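Local coordinates for protein DNA polymerase III, beta subunit (Thermotoga maritima, PDB 1VPK) that probably tethers DNA polymerases and other proteins to DNA and makes replication processive, as a ring-shaped head-to-tail homodimer that encircles the duplex, at residues V169-H174 against L178-S183; M349-V352 against P357-I360; T226-Y229 against V234-S237; I26-K31 against L217-E222; S291-I296 against R302-S307. All blocks are in the same frame, centred on the assembly; numbering follows the deposited sequence.

Contact 1. Residues V169-H174 against L178-S183; sequences VFWELH and LRLVAS
Val169-His174 and Leu178-Ser183 run antiparallel as the arms of a beta hairpin; the axes of the two short segments approach to 4.6 Å at 156°, with Phe170-Val181 and Glu172-Arg179 as the hydrogen-bonded pairs. Each pair makes two backbone bonds, the one donated by Phe170 N or Glu172 N nearly straight (Glu172 N to Arg179 O, 2.8 Å). On the face carrying Trp171, Leu173, Leu178 and Leu180 the contact is purely apolar. CD2 of Leu180 sits over one face of the indole, 3.6 Å from the centroid of the five-membered ring, a CH-pi contact. Leu178 CD1 approaches Trp171 CE3 obliquely at 3.9 Å and packs against Leu173 CD1 at 3.6 Å. With an alanine at Trp171, Leu180 CD2 would probably lose its aromatic platform and a gap is likely to open beside Leu178. On the other face Glu172 and Arg179 lie alongside each other, carboxylate and guanidinium planes 56° apart; OE1 and NH1 are 4.6 Å apart, too far for a salt bridge. Both charges turn to Tyr255 OH, and Arg179 NE to Glu192. The hairpin lies between strands 201-206, where Phe203 stacks on Trp171, and 187-194, while helix 143-153 packs on Leu178 and Leu180.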
# COMPACT_ATOMS: atom_id res chain seq x y z
N VAL A 169 0.42 -18.73 -19.06
CA VAL A 169 -0.75 -19.53 -18.84
C VAL A 169 -1.00 -20.35 -20.09
O VAL A 169 -0.94 -19.85 -21.22
CB VAL A 169 -2.01 -18.69 -18.57
CG1 VAL A 169 -3.26 -19.61 -18.34
CG2 VAL A 169 -1.81 -17.75 -17.39
N PHE A 170 -1.27 -21.63 -19.85
CA PHE A 170 -1.47 -22.61 -20.90
C PHE A 170 -2.96 -22.73 -21.16
O PHE A 170 -3.76 -22.90 -20.23
CB PHE A 170 -0.82 -23.95 -20.47
CG PHE A 170 -0.73 -24.97 -21.58
CD1 PHE A 170 -0.00 -24.72 -22.74
CD2 PHE A 170 -1.34 -26.22 -21.45
CE1 PHE A 170 0.08 -25.66 -23.74
CE2 PHE A 170 -1.26 -27.17 -22.47
CZ PHE A 170 -0.55 -26.89 -23.60
N TRP A 171 -3.33 -22.67 -22.43
CA TRP A 171 -4.71 -22.78 -22.85
C TRP A 171 -4.90 -24.12 -23.54
O TRP A 171 -4.17 -24.42 -24.47
CB TRP A 171 -5.07 -21.67 -23.85
CG TRP A 171 -4.97 -20.27 -23.34
CD1 TRP A 171 -3.91 -19.69 -22.73
CD2 TRP A 171 -5.96 -19.24 -23.50
NE1 TRP A 171 -4.19 -18.36 -22.43
CE2 TRP A 171 -5.45 -18.07 -22.90
CE3 TRP A 171 -7.23 -19.20 -24.09
CZ2 TRP A 171 -6.17 -16.86 -22.88
CZ3 TRP A 171 -7.96 -18.03 -24.01
CH2 TRP A 171 -7.41 -16.87 -23.44
N GLU A 172 -5.93 -24.88 -23.12
CA GLU A 172 -6.33 -26.10 -23.80
C GLU A 172 -7.78 -26.03 -24.20
O GLU A 172 -8.69 -25.90 -23.34
CB GLU A 172 -6.18 -27.31 -22.90
CG GLU A 172 -4.76 -27.66 -22.58
CD GLU A 172 -4.70 -28.83 -21.60
OE1 GLU A 172 -5.40 -29.82 -21.81
OE2 GLU A 172 -4.00 -28.72 -20.60
N LEU A 173 -8.01 -26.11 -25.50
CA LEU A 173 -9.37 -26.18 -26.04
C LEU A 173 -9.75 -27.59 -26.50
O LEU A 173 -9.00 -28.27 -27.22
CB LEU A 173 -9.59 -25.22 -27.25
CG LEU A 173 -9.73 -23.72 -27.09
CD1 LEU A 173 -10.96 -23.39 -26.24
CD2 LEU A 173 -8.47 -23.11 -26.49
N HIS A 174 -10.95 -27.98 -26.10
CA HIS A 174 -11.64 -29.11 -26.68
C HIS A 174 -13.04 -28.68 -27.10
O HIS A 174 -13.44 -27.51 -26.88
CB HIS A 174 -11.72 -30.24 -25.67
CG HIS A 174 -10.39 -30.78 -25.29
ND1 HIS A 174 -9.62 -30.24 -24.28
CD2 HIS A 174 -9.66 -31.80 -25.80
CE1 HIS A 174 -8.49 -30.91 -24.17
NE2 HIS A 174 -8.48 -31.85 -25.09
N LEU A 178 -12.88 -25.14 -22.38
CA LEU A 178 -11.63 -24.42 -22.24
C LEU A 178 -11.10 -24.66 -20.85
O LEU A 178 -11.83 -24.58 -19.87
CB LEU A 178 -11.84 -22.91 -22.39
CG LEU A 178 -10.67 -21.97 -22.10
CD1 LEU A 178 -9.62 -22.14 -23.17
CD2 LEU A 178 -11.13 -20.51 -22.07
N ARG A 179 -9.80 -24.95 -20.81
CA ARG A 179 -9.06 -25.10 -19.58
C ARG A 179 -7.86 -24.20 -19.66
O ARG A 179 -7.18 -24.15 -20.67
CB ARG A 179 -8.59 -26.55 -19.42
CG ARG A 179 -7.69 -26.82 -18.22
CD ARG A 179 -7.19 -28.29 -18.16
NE ARG A 179 -8.23 -29.27 -17.91
CZ ARG A 179 -7.98 -30.57 -17.65
NH1 ARG A 179 -6.74 -31.01 -17.59
NH2 ARG A 179 -8.96 -31.40 -17.43
N LEU A 180 -7.60 -23.52 -18.55
CA LEU A 180 -6.44 -22.75 -18.35
C LEU A 180 -5.61 -23.33 -17.23
O LEU A 180 -6.16 -23.76 -16.22
CB LEU A 180 -6.83 -21.33 -17.95
CG LEU A 180 -7.63 -20.49 -18.94
CD1 LEU A 180 -7.79 -19.06 -18.36
CD2 LEU A 180 -6.94 -20.48 -20.32
N VAL A 181 -4.29 -23.34 -17.41
CA VAL A 181 -3.38 -23.90 -16.42
C VAL A 181 -2.18 -22.99 -16.24
O VAL A 181 -1.65 -22.47 -17.19
CB VAL A 181 -2.85 -25.30 -16.84
CG1 VAL A 181 -2.19 -26.02 -15.63
CG2 VAL A 181 -3.97 -26.16 -17.34
N ALA A 182 -1.76 -22.83 -15.00
CA ALA A 182 -0.54 -22.09 -14.72
C ALA A 182 0.17 -22.75 -13.58
O ALA A 182 -0.48 -23.31 -12.67
CB ALA A 182 -0.87 -20.60 -14.35
N SER A 183 1.50 -22.70 -13.62
CA SER A 183 2.33 -23.32 -12.59
C SER A 183 3.69 -22.64 -12.53
O SER A 183 4.12 -22.05 -13.52
CB SER A 183 2.56 -24.79 -12.92
OG SER A 183 3.45 -25.37 -11.98

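Contact 2. Residues M349-V352 against P357-I360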
# COMPACT_ATOMS: atom_id res chain seq x y z
N MET A 349 -8.79 -30.40 1.22
CA MET A 349 -7.38 -30.69 1.04
C MET A 349 -7.23 -32.20 0.94
O MET A 349 -7.66 -32.89 1.84
CB MET A 349 -6.60 -30.22 2.22
CG MET A 349 -6.70 -28.73 2.48
SD MET A 349 -5.54 -28.21 3.73
CE MET A 349 -3.99 -28.03 2.96
N ASN A 350 -6.59 -32.67 -0.13
CA ASN A 350 -6.50 -34.09 -0.48
C ASN A 350 -5.02 -34.47 -0.57
O ASN A 350 -4.26 -33.80 -1.28
CB ASN A 350 -7.17 -34.34 -1.82
CG ASN A 350 -8.71 -34.19 -1.78
OD1 ASN A 350 -9.39 -35.07 -1.31
ND2 ASN A 350 -9.24 -33.07 -2.30
N PHE A 351 -4.63 -35.54 0.12
CA PHE A 351 -3.24 -35.93 0.28
C PHE A 351 -3.06 -37.40 -0.02
O PHE A 351 -4.01 -38.21 0.14
CB PHE A 351 -2.77 -35.72 1.71
CG PHE A 351 -3.06 -34.35 2.31
CD1 PHE A 351 -4.24 -34.11 2.94
CD2 PHE A 351 -2.12 -33.33 2.26
CE1 PHE A 351 -4.51 -32.89 3.53
CE2 PHE A 351 -2.39 -32.10 2.87
CZ PHE A 351 -3.60 -31.90 3.50
N VAL A 352 -1.82 -37.77 -0.37
CA VAL A 352 -1.43 -39.17 -0.53
C VAL A 352 -0.44 -39.47 0.59
O VAL A 352 -0.77 -40.18 1.52
CB VAL A 352 -0.87 -39.47 -1.98
CG1 VAL A 352 -0.47 -40.96 -2.17
CG2 VAL A 352 -1.92 -39.18 -3.03
N PRO A 357 2.18 -34.41 -3.91
CA PRO A 357 1.42 -33.16 -3.98
C PRO A 357 0.14 -33.22 -3.16
O PRO A 357 -0.42 -34.31 -2.92
CB PRO A 357 1.07 -33.03 -5.47
CG PRO A 357 2.08 -33.88 -6.19
CD PRO A 357 2.45 -34.98 -5.25
N CYS A 358 -0.33 -32.06 -2.77
CA CYS A 358 -1.66 -31.91 -2.18
C CYS A 358 -2.55 -31.22 -3.21
O CYS A 358 -2.13 -30.22 -3.85
CB CYS A 358 -1.54 -31.04 -0.92
SG CYS A 358 -3.05 -30.49 -0.25
N GLN A 359 -3.75 -31.72 -3.37
CA GLN A 359 -4.78 -31.06 -4.15
C GLN A 359 -5.71 -30.31 -3.23
O GLN A 359 -6.25 -30.88 -2.28
CB GLN A 359 -5.57 -32.04 -5.03
CG GLN A 359 -6.63 -31.34 -5.85
CD GLN A 359 -7.39 -32.24 -6.78
OE1 GLN A 359 -6.80 -32.87 -7.62
NE2 GLN A 359 -8.70 -32.33 -6.60
N ILE A 360 -5.88 -29.02 -3.49
CA ILE A 360 -6.86 -28.20 -2.84
C ILE A 360 -7.97 -27.78 -3.83
O ILE A 360 -7.73 -27.28 -4.97
CB ILE A 360 -6.23 -26.97 -2.20
CG1 ILE A 360 -5.18 -27.40 -1.16
CG2 ILE A 360 -7.31 -26.11 -1.55
CD1 ILE A 360 -4.31 -26.29 -0.68
O HOH W 1 0.08 -35.43 -0.35
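Phe351 and Cys358 meet through a sulfur-aromatic contact: SG lies 4.1 Å from the ring centroid and 33° off its normal, an oblique approach, with CE2 the nearest ring atom at 3.6 Å. The thiol reaches this position because SG is anti to the backbone N of Cys358 (chi1 169°). Next along the same face, Met349 and Ile360 stand side by side and point the same way. The thioether is bent at its last torsion, chi3 81°, and its methyl CE touches Ile360 CD1 at 4.0 Å and lies 4.2 Å from Cys358 SG, so that one methyl group bridges two residues of the opposing strand. These pairs belong to an antiparallel beta hairpin of the C-terminal domain, in which Asn350 and Gln359 form the hydrogen-bonded pair (Asn350 N to Gln359 O, 2.8 Å). Their side chains leave by the other face, and the polar ends turn elsewhere: Asn350 OD1 to Lys266, Gln359 NE2 to Asn361. Toward the turn a water takes over from direct pairing; it accepts from Val352 N at 3.0 Å and lies 2.8 Å from Pro357 O. A serine in place of Phe351 would probably leave Cys358 SG without its aromatic partner and open a gap toward Leu326, Ile328 and Phe330 of strand 326-330. Helix 332-341 covers Ile360 through Ile335 and Val338.

Contact 3. Residues T226-Y229 against V234-S237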
# COMPACT_ATOMS: atom_id res chain seq x y z
N THR A 226 -13.86 -12.46 -28.74
CA THR A 226 -13.44 -13.47 -29.71
C THR A 226 -11.96 -13.79 -29.59
O THR A 226 -11.14 -12.90 -29.44
CB THR A 226 -13.68 -12.99 -31.16
OG1 THR A 226 -15.06 -12.70 -31.34
CG2 THR A 226 -13.27 -14.07 -32.15
N VAL A 227 -11.64 -15.08 -29.70
CA VAL A 227 -10.26 -15.57 -29.64
C VAL A 227 -9.99 -16.33 -30.92
O VAL A 227 -10.81 -17.14 -31.30
CB VAL A 227 -10.07 -16.55 -28.48
CG1 VAL A 227 -8.67 -17.19 -28.51
CG2 VAL A 227 -10.36 -15.81 -27.13
N ARG A 228 -8.87 -16.08 -31.55
CA ARG A 228 -8.44 -16.83 -32.75
C ARG A 228 -6.98 -17.22 -32.65
O ARG A 228 -6.11 -16.40 -32.27
CB ARG A 228 -8.64 -16.01 -34.03
CG ARG A 228 -8.46 -16.84 -35.34
CD ARG A 228 -8.90 -16.04 -36.59
NE ARG A 228 -8.16 -14.79 -36.71
CZ ARG A 228 -8.58 -13.59 -36.31
NH1 ARG A 228 -9.77 -13.43 -35.73
NH2 ARG A 228 -7.79 -12.52 -36.46
N TYR A 229 -6.70 -18.46 -33.01
CA TYR A 229 -5.36 -19.00 -32.93
C TYR A 229 -4.97 -19.52 -34.29
O TYR A 229 -5.71 -20.33 -34.88
CB TYR A 229 -5.35 -20.12 -31.89
CG TYR A 229 -4.08 -20.97 -31.84
CD1 TYR A 229 -2.87 -20.40 -31.61
CD2 TYR A 229 -4.13 -22.36 -31.97
CE1 TYR A 229 -1.70 -21.16 -31.56
CE2 TYR A 229 -2.94 -23.15 -31.89
CZ TYR A 229 -1.74 -22.52 -31.67
OH TYR A 229 -0.54 -23.21 -31.60
N VAL A 234 -2.18 -15.59 -31.34
CA VAL A 234 -3.54 -15.58 -30.83
C VAL A 234 -4.00 -14.10 -30.82
O VAL A 234 -3.31 -13.23 -30.24
CB VAL A 234 -3.57 -16.14 -29.41
CG1 VAL A 234 -5.00 -16.06 -28.77
CG2 VAL A 234 -3.08 -17.57 -29.39
N SER A 235 -5.14 -13.84 -31.45
CA SER A 235 -5.82 -12.57 -31.38
C SER A 235 -6.94 -12.73 -30.38
O SER A 235 -7.66 -13.72 -30.41
CB SER A 235 -6.42 -12.17 -32.74
OG SER A 235 -5.40 -11.73 -33.65
N LEU A 236 -7.07 -11.73 -29.52
CA LEU A 236 -8.19 -11.55 -28.64
C LEU A 236 -8.81 -10.21 -29.03
O LEU A 236 -8.16 -9.17 -28.91
CB LEU A 236 -7.71 -11.50 -27.20
CG LEU A 236 -8.75 -11.64 -26.09
CD1 LEU A 236 -8.64 -13.03 -25.47
CD2 LEU A 236 -8.51 -10.60 -25.03
N SER A 237 -10.05 -10.25 -29.51
CA SER A 237 -10.70 -9.10 -30.13
C SER A 237 -11.99 -8.75 -29.41
O SER A 237 -12.80 -9.65 -29.07
CB SER A 237 -11.10 -9.45 -31.58
OG SER A 237 -9.96 -9.66 -32.39
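The guanidinium of Arg228 has Ser235 CB over one of its faces, with NH2 4.0 Å from that carbon. The aliphatic chain, bent at chi3 (58°), carries the group across to the partner strand. Its polar bonds go elsewhere: Arg228 NH2 donates to Ala133 O, while Ser235 OG is hydrogen-bonded to Ala133 N, so the two side chains, from neighbouring strands, grip Ala133, in the loop before strand 137-142. On the opposite face of the sheet the Tyr229 ring is met obliquely by Val234 CG2, which comes within 3.6 Å of CD1; the same ring also meets Phe203, their planes inclined at about 35°. The segments form a beta hairpin of the central domain, nearly antiparallel at 168°, in which Thr226-Ser237 and Arg228-Ser235 are the hydrogen-bonded pairs. Each pair is joined by two backbone hydrogen bonds, as in Thr226 N to Ser237 O at 3.0 Å and Arg228 N to Ser235 O at 2.9 Å. Between them, on the mainly apolar face of Val227, Tyr229, Val234 and Leu236, Val227 spreads its two methyls over different partners: CG1, anti to the backbone N, touches Val234 CG1 at 3.8 Å, and CG2 touches Leu236 CD1 at 3.7 Å. Ser237 OG is bonded to Glu242 OE1. Strand 137-142 flanks Thr226-Tyr229, and strand 241-246 flanks Val234-Ser237.

Contact 4. Residues I26-K31 against L217-E222; sequences ITIASK and LDNTTE
Asn219 carries the whole contact from its side, reaching from just beyond helix 207-218 to two residues of helix 19-29. Its CB lies 3.5 Å from Ile28 CG1 and 3.9 Å from Ile28 CD1. The two side chains run antiparallel alongside each other, and the isoleucine chain runs on until CD1 also reaches Asn219 O at 3.5 Å. Further out, Asn219 CG lies 4.1 Å from Thr27 CG2, and the amide ends at a similar range: OD1 at 3.9 Å and ND2 at 4.1 Å from that same methyl. CG is placed anti to the carbonyl carbon (chi1 -68°), and the amide arm crosses the threonine side chain at about a right angle. These are van der Waals contacts; Asn219 ND2 bonds back to Asn215 O and Thr27 OG1 to Lys23 O. Within Ile26-Lys31, Thr27 O takes both Ser30 OG, at 2.7 Å, and Ser30 N from the same face of its plane, and it accepts from Asn215 ND2 as well, a polar link between the two helices next to the packing. The contact thus joins helix 19-29 of the N-terminal domain to the end of helix 207-218 in the central domain, with helix 87-91 and strand 44-50 packed against the former and helix 143-153 against the latter.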
# COMPACT_ATOMS: atom_id res chain seq x y z
N ILE A 26 -6.50 4.27 -23.71
CA ILE A 26 -5.13 4.34 -23.20
C ILE A 26 -4.89 3.23 -22.18
O ILE A 26 -3.89 2.54 -22.25
CB ILE A 26 -4.83 5.74 -22.61
CG1 ILE A 26 -4.75 6.78 -23.75
CG2 ILE A 26 -3.60 5.73 -21.71
CD1 ILE A 26 -3.58 6.67 -24.59
N THR A 27 -5.80 3.11 -21.21
CA THR A 27 -5.71 2.11 -20.16
C THR A 27 -5.65 0.71 -20.74
O THR A 27 -4.83 -0.12 -20.32
CB THR A 27 -6.92 2.23 -19.20
OG1 THR A 27 -6.87 3.52 -18.59
CG2 THR A 27 -6.88 1.23 -18.09
N ILE A 28 -6.51 0.45 -21.70
CA ILE A 28 -6.58 -0.86 -22.32
C ILE A 28 -5.29 -1.27 -23.01
O ILE A 28 -4.87 -2.43 -22.92
CB ILE A 28 -7.74 -0.95 -23.31
CG1 ILE A 28 -9.00 -1.03 -22.51
CG2 ILE A 28 -7.59 -2.21 -24.24
CD1 ILE A 28 -10.28 -0.82 -23.29
N ALA A 29 -4.70 -0.34 -23.74
CA ALA A 29 -3.43 -0.55 -24.43
C ALA A 29 -2.19 -0.60 -23.56
O ALA A 29 -1.17 -1.16 -23.98
CB ALA A 29 -3.24 0.52 -25.52
N SER A 30 -2.29 -0.07 -22.34
CA SER A 30 -1.13 0.24 -21.53
C SER A 30 -0.27 -0.95 -21.14
O SER A 30 0.91 -0.78 -21.00
CB SER A 30 -1.50 1.02 -20.27
OG SER A 30 -2.33 0.25 -19.47
N LYS A 31 -0.85 -2.15 -20.99
CA LYS A 31 -0.06 -3.26 -20.51
C LYS A 31 0.66 -4.04 -21.64
O LYS A 31 1.32 -5.06 -21.40
CB LYS A 31 -0.88 -4.17 -19.58
CG LYS A 31 -1.26 -3.48 -18.26
CD LYS A 31 -1.46 -4.50 -17.17
CE LYS A 31 -1.59 -3.93 -15.73
NZ LYS A 31 -1.52 -5.15 -14.78
N LEU A 217 -10.02 -7.50 -20.54
CA LEU A 217 -11.26 -8.05 -19.97
C LEU A 217 -11.80 -7.17 -18.85
O LEU A 217 -13.02 -6.97 -18.75
CB LEU A 217 -11.03 -9.46 -19.46
CG LEU A 217 -10.58 -10.51 -20.47
CD1 LEU A 217 -10.19 -11.80 -19.80
CD2 LEU A 217 -11.64 -10.78 -21.55
N ASP A 218 -10.91 -6.64 -18.01
CA ASP A 218 -11.31 -5.76 -16.93
C ASP A 218 -11.79 -4.43 -17.46
O ASP A 218 -12.46 -3.73 -16.72
CB ASP A 218 -10.21 -5.55 -15.86
CG ASP A 218 -9.87 -6.86 -15.08
OD1 ASP A 218 -10.72 -7.79 -14.99
OD2 ASP A 218 -8.72 -6.96 -14.55
N ASN A 219 -11.50 -4.10 -18.72
CA ASN A 219 -11.89 -2.80 -19.27
C ASN A 219 -12.78 -2.83 -20.49
O ASN A 219 -12.90 -1.84 -21.19
CB ASN A 219 -10.63 -1.96 -19.57
CG ASN A 219 -9.93 -1.56 -18.33
OD1 ASN A 219 -10.29 -0.60 -17.71
ND2 ASN A 219 -8.97 -2.33 -17.93
N THR A 220 -13.44 -3.94 -20.75
CA THR A 220 -14.49 -3.95 -21.76
C THR A 220 -15.88 -4.16 -21.11
O THR A 220 -16.03 -4.90 -20.15
CB THR A 220 -14.23 -4.98 -22.90
OG1 THR A 220 -15.29 -4.91 -23.86
CG2 THR A 220 -14.17 -6.36 -22.40
N THR A 221 -16.87 -3.49 -21.66
CA THR A 221 -18.24 -3.69 -21.20
C THR A 221 -18.95 -4.66 -22.14
O THR A 221 -20.14 -4.91 -21.95
CB THR A 221 -19.01 -2.35 -21.12
OG1 THR A 221 -19.29 -1.86 -22.43
CG2 THR A 221 -18.17 -1.30 -20.34
N GLU A 222 -18.26 -5.21 -23.13
CA GLU A 222 -18.96 -6.04 -24.06
C GLU A 222 -19.14 -7.49 -23.56
O GLU A 222 -18.27 -8.03 -22.89
CB GLU A 222 -18.38 -5.92 -25.46
CG GLU A 222 -17.28 -6.88 -25.85
CD GLU A 222 -16.97 -6.77 -27.34
OE1 GLU A 222 -17.02 -5.61 -27.83
OE2 GLU A 222 -16.70 -7.83 -28.00

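Contact 5. Residues S291-I296 against R302-S307; sequences SVKFEI and RLVSKS
Phe294 lies alongside Leu303, pointing the same way, and Leu303 CD2 meets the ring obliquely, 3.4 Å from both CD2 and CE2 of the phenylalanine. The second methyl, Leu303 CD1, reaches Phe294 CE2 at 3.8 Å, so both methyls meet the CD2-CE2-CZ side of the ring. Beside them Val292 CG2 packs on Leu303 CB at 3.6 Å and completes the apolar face of this antiparallel beta hairpin, whose strand segments run at 150°. The other face is charged. Glu295 OE1 forms a salt bridge with Arg302 NH1 at 3.0 Å, using its syn lone pair, with the oxygen tilted 20° out of the guanidinium plane and the two flat groups 30° apart. The other carboxylate oxygen, OE2, takes a weak bond from Lys293 NZ, making a three-residue network in which one carboxylate lies between two cations. Val304 CG2 lies 3.9 Å from Glu295 OE2. Lys293-Val304 and Glu295-Arg302 are the hydrogen-bonded backbone pairs. Where the regular pairing ends, Ser305 OG donates to Ser291 O at 2.8 Å, almost straight along the C=O axis; the hydroxyl is carried anti to the backbone N. A water between Ser291 OG and Val304 O adds a second link there. The hairpin forms the middle of a four-stranded sheet, with strand 326-330 beside Val292-Ile296 and strand 311-318 beside Arg302-Ser307, and helix 271-285 packs on Leu303 and Ser305.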
# COMPACT_ATOMS: atom_id res chain seq x y z
N SER A 291 7.89 -22.50 6.64
CA SER A 291 7.36 -23.87 6.66
C SER A 291 6.27 -24.01 7.69
O SER A 291 6.38 -23.44 8.74
CB SER A 291 8.49 -24.81 7.04
OG SER A 291 8.00 -26.04 7.50
N VAL A 292 5.20 -24.74 7.35
CA VAL A 292 4.21 -25.18 8.29
C VAL A 292 4.09 -26.69 8.13
O VAL A 292 4.00 -27.19 7.02
CB VAL A 292 2.84 -24.49 8.10
CG1 VAL A 292 2.29 -24.63 6.65
CG2 VAL A 292 1.76 -25.03 9.10
N LYS A 293 4.16 -27.40 9.25
CA LYS A 293 3.87 -28.84 9.34
C LYS A 293 2.41 -29.02 9.77
O LYS A 293 1.96 -28.45 10.79
CB LYS A 293 4.79 -29.47 10.38
CG LYS A 293 4.64 -30.96 10.52
CD LYS A 293 5.66 -31.55 11.47
CE LYS A 293 5.44 -31.04 12.88
NZ LYS A 293 6.20 -31.86 13.88
N PHE A 294 1.68 -29.79 8.95
CA PHE A 294 0.33 -30.22 9.25
C PHE A 294 0.42 -31.59 9.86
O PHE A 294 1.04 -32.48 9.27
CB PHE A 294 -0.51 -30.30 7.98
CG PHE A 294 -0.84 -28.96 7.38
CD1 PHE A 294 0.11 -28.23 6.75
CD2 PHE A 294 -2.09 -28.44 7.45
CE1 PHE A 294 -0.19 -27.01 6.22
CE2 PHE A 294 -2.38 -27.22 6.90
CZ PHE A 294 -1.44 -26.53 6.28
N GLU A 295 -0.16 -31.73 11.05
CA GLU A 295 -0.36 -32.99 11.75
C GLU A 295 -1.87 -33.22 11.71
O GLU A 295 -2.66 -32.63 12.47
CB GLU A 295 0.16 -32.90 13.18
CG GLU A 295 1.63 -32.62 13.24
CD GLU A 295 2.10 -32.24 14.62
OE1 GLU A 295 1.29 -32.10 15.54
OE2 GLU A 295 3.31 -32.09 14.80
N ILE A 296 -2.25 -34.07 10.78
CA ILE A 296 -3.64 -34.38 10.54
C ILE A 296 -4.05 -35.64 11.33
O ILE A 296 -3.44 -36.70 11.20
CB ILE A 296 -3.87 -34.57 9.05
CG1 ILE A 296 -3.44 -33.34 8.28
CG2 ILE A 296 -5.34 -34.89 8.81
CD1 ILE A 296 -3.21 -33.59 6.86
N ARG A 302 -3.29 -30.03 13.46
CA ARG A 302 -2.41 -29.05 14.11
C ARG A 302 -1.45 -28.48 13.09
O ARG A 302 -0.87 -29.23 12.29
CB ARG A 302 -1.60 -29.69 15.24
CG ARG A 302 -2.44 -30.39 16.35
CD ARG A 302 -1.55 -31.25 17.24
NE ARG A 302 -1.10 -30.55 18.45
CZ ARG A 302 0.12 -30.63 19.01
NH1 ARG A 302 1.10 -31.35 18.46
NH2 ARG A 302 0.39 -29.94 20.12
N LEU A 303 -1.28 -27.16 13.09
CA LEU A 303 -0.34 -26.49 12.23
C LEU A 303 0.84 -26.05 13.10
O LEU A 303 0.64 -25.39 14.12
CB LEU A 303 -0.92 -25.25 11.51
CG LEU A 303 -2.17 -25.26 10.62
CD1 LEU A 303 -2.07 -24.35 9.44
CD2 LEU A 303 -2.60 -26.62 10.22
N VAL A 304 2.06 -26.40 12.70
CA VAL A 304 3.21 -26.17 13.53
C VAL A 304 4.27 -25.45 12.75
O VAL A 304 4.62 -25.87 11.63
CB VAL A 304 3.77 -27.51 14.05
CG1 VAL A 304 5.09 -27.29 14.87
CG2 VAL A 304 2.73 -28.22 14.87
N SER A 305 4.80 -24.36 13.32
CA SER A 305 5.99 -23.71 12.73
C SER A 305 7.02 -23.40 13.82
O SER A 305 6.69 -23.09 14.96
CB SER A 305 5.57 -22.48 11.90
OG SER A 305 6.68 -21.97 11.15
N LYS A 306 8.31 -23.52 13.47
CA LYS A 306 9.37 -23.31 14.44
C LYS A 306 10.43 -22.45 13.82
O LYS A 306 10.72 -22.56 12.64
CB LYS A 306 10.00 -24.62 14.91
CG LYS A 306 9.02 -25.65 15.37
CD LYS A 306 9.72 -26.95 15.83
CE LYS A 306 8.63 -28.03 16.13
NZ LYS A 306 9.19 -29.12 17.01
N SER A 307 10.95 -21.56 14.64
CA SER A 307 12.10 -20.76 14.31
C SER A 307 13.11 -21.01 15.40
O SER A 307 12.79 -20.81 16.58
CB SER A 307 11.74 -19.29 14.29
OG SER A 307 12.87 -18.51 14.62
O HOH W 2 8.91 -24.34 10.83
O HOH W 3 7.16 -26.46 10.26

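In the fold
Four of the five contacts are antiparallel hairpins; contact 4 instead joins helix 19-29 to the end of helix 207-218, and with them the N-terminal and central domains. Contact 1 is the most buried; contacts 2, 3 and 5 are partly buried, and all four pair an apolar face with a more polar one. Contacts 1 and 2 share one long sheet that spans the central and C-terminal domains, their centres about 21 Å apart. Contacts 2 and 5 touch, Phe351 CE1 resting 3.6 Å from Ile296 CD1, and so tie two sheets of the C-terminal domain. The polar faces differ: a salt-bridge network within contact 5, but charges answered mainly from outside in contact 1.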